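Long-range contacts in putative TetR family transcriptional regulator (Streptomyces coelicolor A3, PDB 3BQY), which probably binds operator DNA through an N-terminal helix-turn-helix and regulates transcription, most likely as a dimeric repressor of the TetR family: residues E75-L80 / D113-V118; G71-R76 / G202-R207. All blocks are in the same frame, centred on the assembly; numbering follows the deposited sequence.

Contact 1: E75-L80 / D113-V118; sequences ERTARL and DGLVGV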
# COMPACT_ATOMS: atom_id res chain seq x y z
N GLU A 75 22.18 -4.57 4.04
CA GLU A 75 22.19 -3.27 4.71
C GLU A 75 21.91 -2.14 3.72
O GLU A 75 21.15 -1.22 4.01
CB GLU A 75 23.51 -3.00 5.44
CG GLU A 75 23.43 -1.79 6.38
CD GLU A 75 22.21 -1.85 7.29
OE1 GLU A 75 22.03 -2.89 7.96
OE2 GLU A 75 21.39 -0.89 7.29
N ARG A 76 22.51 -2.19 2.53
CA ARG A 76 22.25 -1.09 1.58
C ARG A 76 20.80 -1.11 1.07
O ARG A 76 20.18 -0.07 0.86
CB ARG A 76 23.26 -1.14 0.42
CG ARG A 76 24.70 -0.91 0.94
CD ARG A 76 25.70 -1.14 -0.19
NE ARG A 76 25.60 -0.07 -1.20
CZ ARG A 76 25.74 -0.23 -2.52
NH1 ARG A 76 25.92 -1.43 -3.06
NH2 ARG A 76 25.67 0.83 -3.32
N THR A 77 20.27 -2.31 0.85
CA THR A 77 18.90 -2.45 0.42
C THR A 77 17.97 -1.92 1.54
O THR A 77 17.01 -1.19 1.26
CB THR A 77 18.56 -3.91 0.12
OG1 THR A 77 19.38 -4.37 -0.98
CG2 THR A 77 17.06 -4.05 -0.29
N ALA A 78 18.28 -2.28 2.78
CA ALA A 78 17.49 -1.79 3.92
C ALA A 78 17.55 -0.25 4.00
O ALA A 78 16.53 0.38 4.29
CB ALA A 78 18.01 -2.40 5.25
N ARG A 79 18.72 0.36 3.78
CA ARG A 79 18.82 1.83 3.85
C ARG A 79 17.95 2.51 2.79
O ARG A 79 17.35 3.53 3.05
CB ARG A 79 20.27 2.33 3.71
CG ARG A 79 21.10 2.08 4.97
CD ARG A 79 22.25 3.08 5.08
NE ARG A 79 23.11 2.99 3.90
CZ ARG A 79 24.19 2.21 3.80
NH1 ARG A 79 24.56 1.45 4.82
NH2 ARG A 79 24.87 2.20 2.67
N LEU A 80 17.90 1.93 1.60
CA LEU A 80 17.03 2.45 0.53
C LEU A 80 15.55 2.40 0.92
O LEU A 80 14.82 3.37 0.70
CB LEU A 80 17.24 1.67 -0.76
CG LEU A 80 18.51 2.00 -1.55
CD1 LEU A 80 18.71 0.88 -2.56
CD2 LEU A 80 18.37 3.37 -2.29
N ASP A 113 16.46 1.88 -9.99
CA ASP A 113 17.69 1.39 -10.63
C ASP A 113 18.75 1.06 -9.58
O ASP A 113 19.44 0.04 -9.67
CB ASP A 113 18.20 2.46 -11.62
CG ASP A 113 19.36 1.96 -12.48
OD1 ASP A 113 19.16 1.05 -13.31
OD2 ASP A 113 20.47 2.45 -12.31
N GLY A 114 18.87 1.92 -8.56
CA GLY A 114 19.86 1.75 -7.50
C GLY A 114 19.57 0.48 -6.72
O GLY A 114 20.49 -0.31 -6.47
N LEU A 115 18.31 0.28 -6.34
CA LEU A 115 17.92 -0.94 -5.59
C LEU A 115 18.16 -2.22 -6.39
O LEU A 115 18.77 -3.17 -5.88
CB LEU A 115 16.45 -0.86 -5.13
CG LEU A 115 16.03 -1.90 -4.06
CD1 LEU A 115 14.75 -1.44 -3.29
CD2 LEU A 115 15.79 -3.26 -4.63
N VAL A 116 17.69 -2.25 -7.64
CA VAL A 116 17.93 -3.42 -8.50
C VAL A 116 19.45 -3.65 -8.67
O VAL A 116 19.92 -4.81 -8.64
CB VAL A 116 17.22 -3.25 -9.88
CG1 VAL A 116 17.60 -4.41 -10.84
CG2 VAL A 116 15.67 -3.16 -9.71
N GLY A 117 20.21 -2.56 -8.87
CA GLY A 117 21.67 -2.64 -9.01
C GLY A 117 22.37 -3.24 -7.79
O GLY A 117 23.29 -4.05 -7.91
N VAL A 118 21.95 -2.83 -6.61
CA VAL A 118 22.55 -3.38 -5.38
C VAL A 118 22.42 -4.92 -5.38
O VAL A 118 23.37 -5.63 -5.09
CB VAL A 118 21.86 -2.77 -4.14
CG1 VAL A 118 22.18 -3.57 -2.86
CG2 VAL A 118 22.33 -1.30 -3.98

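Contact 2: G71-R76 / G202-R207; sequences GDWSER and GLRAVR. With PO4 (phosphate ion), chain B.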
# COMPACT_ATOMS: atom_id res chain seq x y z
N GLY A 71 28.34 -1.12 4.01
CA GLY A 71 27.43 -2.16 4.43
C GLY A 71 27.33 -3.21 3.31
O GLY A 71 27.69 -2.94 2.16
N ASP A 72 26.87 -4.40 3.65
CA ASP A 72 26.66 -5.46 2.66
C ASP A 72 25.38 -5.15 1.86
O ASP A 72 24.70 -4.16 2.13
CB ASP A 72 26.54 -6.81 3.39
CG ASP A 72 25.15 -7.00 4.03
OD1 ASP A 72 24.63 -6.02 4.59
OD2 ASP A 72 24.55 -8.08 3.89
N TRP A 73 25.03 -6.00 0.89
CA TRP A 73 23.88 -5.73 0.04
C TRP A 73 22.56 -5.60 0.86
O TRP A 73 21.67 -4.82 0.49
CB TRP A 73 23.74 -6.83 -1.04
CG TRP A 73 23.45 -8.19 -0.45
CD1 TRP A 73 24.36 -9.16 -0.10
CD2 TRP A 73 22.15 -8.71 -0.11
NE1 TRP A 73 23.70 -10.27 0.42
CE2 TRP A 73 22.35 -10.00 0.43
CE3 TRP A 73 20.83 -8.20 -0.23
CZ2 TRP A 73 21.28 -10.80 0.88
CZ3 TRP A 73 19.77 -8.99 0.22
CH2 TRP A 73 20.01 -10.28 0.78
N SER A 74 22.43 -6.40 1.93
CA SER A 74 21.18 -6.37 2.71
C SER A 74 21.06 -5.05 3.48
O SER A 74 19.96 -4.48 3.56
CB SER A 74 21.03 -7.59 3.65
OG SER A 74 22.05 -7.60 4.62
N GLU A 75 22.18 -4.57 4.04
CA GLU A 75 22.19 -3.27 4.71
C GLU A 75 21.91 -2.14 3.72
O GLU A 75 21.15 -1.22 4.01
CB GLU A 75 23.51 -3.00 5.44
CG GLU A 75 23.43 -1.79 6.38
CD GLU A 75 22.21 -1.85 7.29
OE1 GLU A 75 22.03 -2.89 7.96
OE2 GLU A 75 21.39 -0.89 7.29
N ARG A 76 22.51 -2.19 2.53
CA ARG A 76 22.25 -1.09 1.58
C ARG A 76 20.80 -1.11 1.07
O ARG A 76 20.18 -0.07 0.86
CB ARG A 76 23.26 -1.14 0.42
CG ARG A 76 24.70 -0.91 0.94
CD ARG A 76 25.70 -1.14 -0.19
NE ARG A 76 25.60 -0.07 -1.20
CZ ARG A 76 25.74 -0.23 -2.52
NH1 ARG A 76 25.92 -1.43 -3.06
NH2 ARG A 76 25.67 0.83 -3.32
N GLY A 202 14.29 -13.57 3.36
CA GLY A 202 13.75 -14.28 2.20
C GLY A 202 14.69 -14.15 1.00
O GLY A 202 14.95 -15.14 0.31
N LEU A 203 15.20 -12.94 0.74
CA LEU A 203 16.18 -12.77 -0.34
C LEU A 203 17.45 -13.58 -0.10
O LEU A 203 18.00 -14.17 -1.06
CB LEU A 203 16.53 -11.29 -0.55
CG LEU A 203 15.41 -10.52 -1.25
CD1 LEU A 203 15.59 -9.01 -1.09
CD2 LEU A 203 15.37 -10.97 -2.74
N ARG A 204 17.92 -13.63 1.16
CA ARG A 204 19.08 -14.45 1.49
C ARG A 204 18.79 -15.89 1.11
O ARG A 204 19.64 -16.59 0.56
CB ARG A 204 19.43 -14.36 2.99
CG ARG A 204 20.09 -13.05 3.40
CD ARG A 204 20.20 -12.91 4.93
NE ARG A 204 20.68 -11.58 5.30
CZ ARG A 204 19.96 -10.63 5.88
NH1 ARG A 204 18.71 -10.85 6.24
NH2 ARG A 204 20.53 -9.47 6.18
N ALA A 205 17.57 -16.35 1.40
CA ALA A 205 17.19 -17.73 1.09
C ALA A 205 17.16 -18.01 -0.41
O ALA A 205 17.57 -19.09 -0.84
CB ALA A 205 15.87 -18.09 1.72
N VAL A 206 16.68 -17.06 -1.21
CA VAL A 206 16.59 -17.30 -2.66
C VAL A 206 17.88 -17.02 -3.41
O VAL A 206 18.03 -17.47 -4.54
CB VAL A 206 15.41 -16.54 -3.36
CG1 VAL A 206 14.07 -16.85 -2.69
CG2 VAL A 206 15.63 -15.06 -3.38
N ARG A 207 18.83 -16.30 -2.81
CA ARG A 207 20.03 -15.94 -3.56
C ARG A 207 20.72 -17.18 -4.17
O ARG A 207 21.72 -17.68 -3.65
CB ARG A 207 21.02 -15.08 -2.77
CG ARG A 207 22.16 -14.60 -3.72
CD ARG A 207 22.90 -13.43 -3.17
NE ARG A 207 23.39 -13.70 -1.84
CZ ARG A 207 24.46 -13.12 -1.30
NH1 ARG A 207 25.17 -12.24 -1.99
NH2 ARG A 207 24.85 -13.43 -0.06
P PO4 B . 27.34 -11.40 0.81
O1 PO4 B . 26.03 -11.75 1.49
O2 PO4 B . 27.88 -10.11 1.41
O3 PO4 B . 28.31 -12.55 1.03
O4 PO4 B . 27.15 -11.22 -0.69

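Contact 1: E75-L80 / D113-V118
Val118 fits between Arg76, Thr77 and Leu80, and no hydrogen bond crosses between segments 75-80 and 113-118; methyl groups carry the contact, partly against polar side chains. The purely hydrocarbon part centres on Leu80. Its CD1 lies against the backbone of the opposite helix, 3.6 Å from Leu115 CA and 3.8 Å from Leu115 CB, so this methyl packs on the base of Leu115 more than on its branches. Val118, about one turn on from Leu115, brings CG2 to 4.5 Å from the same Leu80 CD1. Gly114, one turn before Val118, has only backbone to offer, and Leu80 CD1 passes its carbonyl carbon.

A second group of contacts sets methyls against polar side chains. A chi1 of 165° swings CG1 of Val118 opposite its main-chain N, where it meets Thr77 OG1 at 3.5 Å, while CG2 reaches the guanidinium of Arg76. The methyl sits over one face of this flat group, toward its rim, with NH1 the nearest atom at 3.7 Å. Neither polar group depends on the facing helix for bonding: Thr77 OG1 bonds to the carbonyl of Trp73 one turn back, and Arg76 gives NE and NH2 to the carbonyls of Ala65 and Gly66, bonds that probably limit the turning of the plane that the valine methyl covers.

The short segments run nearly antiparallel (163°), with axes 9.8 Å apart at closest approach, within the helical C-terminal domain of the TetR family. Helix 188-206 packs on Thr77 and Ala78, helix 126-151 receives Leu115 and Val116, and Asp113 OD1 accepts a hydrogen bond from Leu176 N of the second subunit.

Contact 2: G71-R76 / G202-R207
Trp73 reaches across to Leu203, Arg204 and Arg207 with successive parts of its indole. Its bond to CB points toward segment 202-207, and a chi1 of 64° sets CG between the backbone N and the carbonyl carbon. CD1 skirts the phosphate, 3.5 Å from O1. Beside it NE1 donates to phosphate O1 at 3.0 Å, a bent bond of 138°, and lies over one face of the Arg207 guanidinium. CZ2 touches Arg204 CG at 3.6 Å, at the ring edge, and CH2 ends 3.9 Å from Leu203 CB. Beneath one face lies Ser74 CB; Ser74 OG gives a 2.6 Å bond to OD2 of Asp72, the N-cap of this helix. In the conformer described, Arg204 NH1 makes a salt bridge with Asp201. A leucine here, lacking the indole N-H, would probably leave the phosphate less firmly held and open a gap beside Leu203 CB and Arg204 CG.

Arg207 NH1 bonds phosphate O4 at 2.6 Å, nearly straight at 170°, and also the carbonyl of Ala122, while NH2 bonds O1. The anion, probably from the crystallisation liquor, thus bridges Trp73, at the start of helix 73-89, and Arg207, the last modelled residue, whose charge it likely offsets.

Helix 73-89 takes part in both contacts, and successive turns of it serve different neighbours. Contact 1 is the more buried, helix against helix, and depends on methyl packing without a hydrogen bond across it. Contact 2 lies farther from the centre of the chain, where the start of the same helix meets the end of helix 188-206; there an aromatic ring, arginines and a bound anion take over, and solvent-exposed residues join in. The two are continuous, since Val118 CG1 of contact 1 lies 3.6 Å from Trp73 O of contact 2. Here, the buried contact relies on methyl packing, while the one near the helix start combines a ring, arginines and an N-cap.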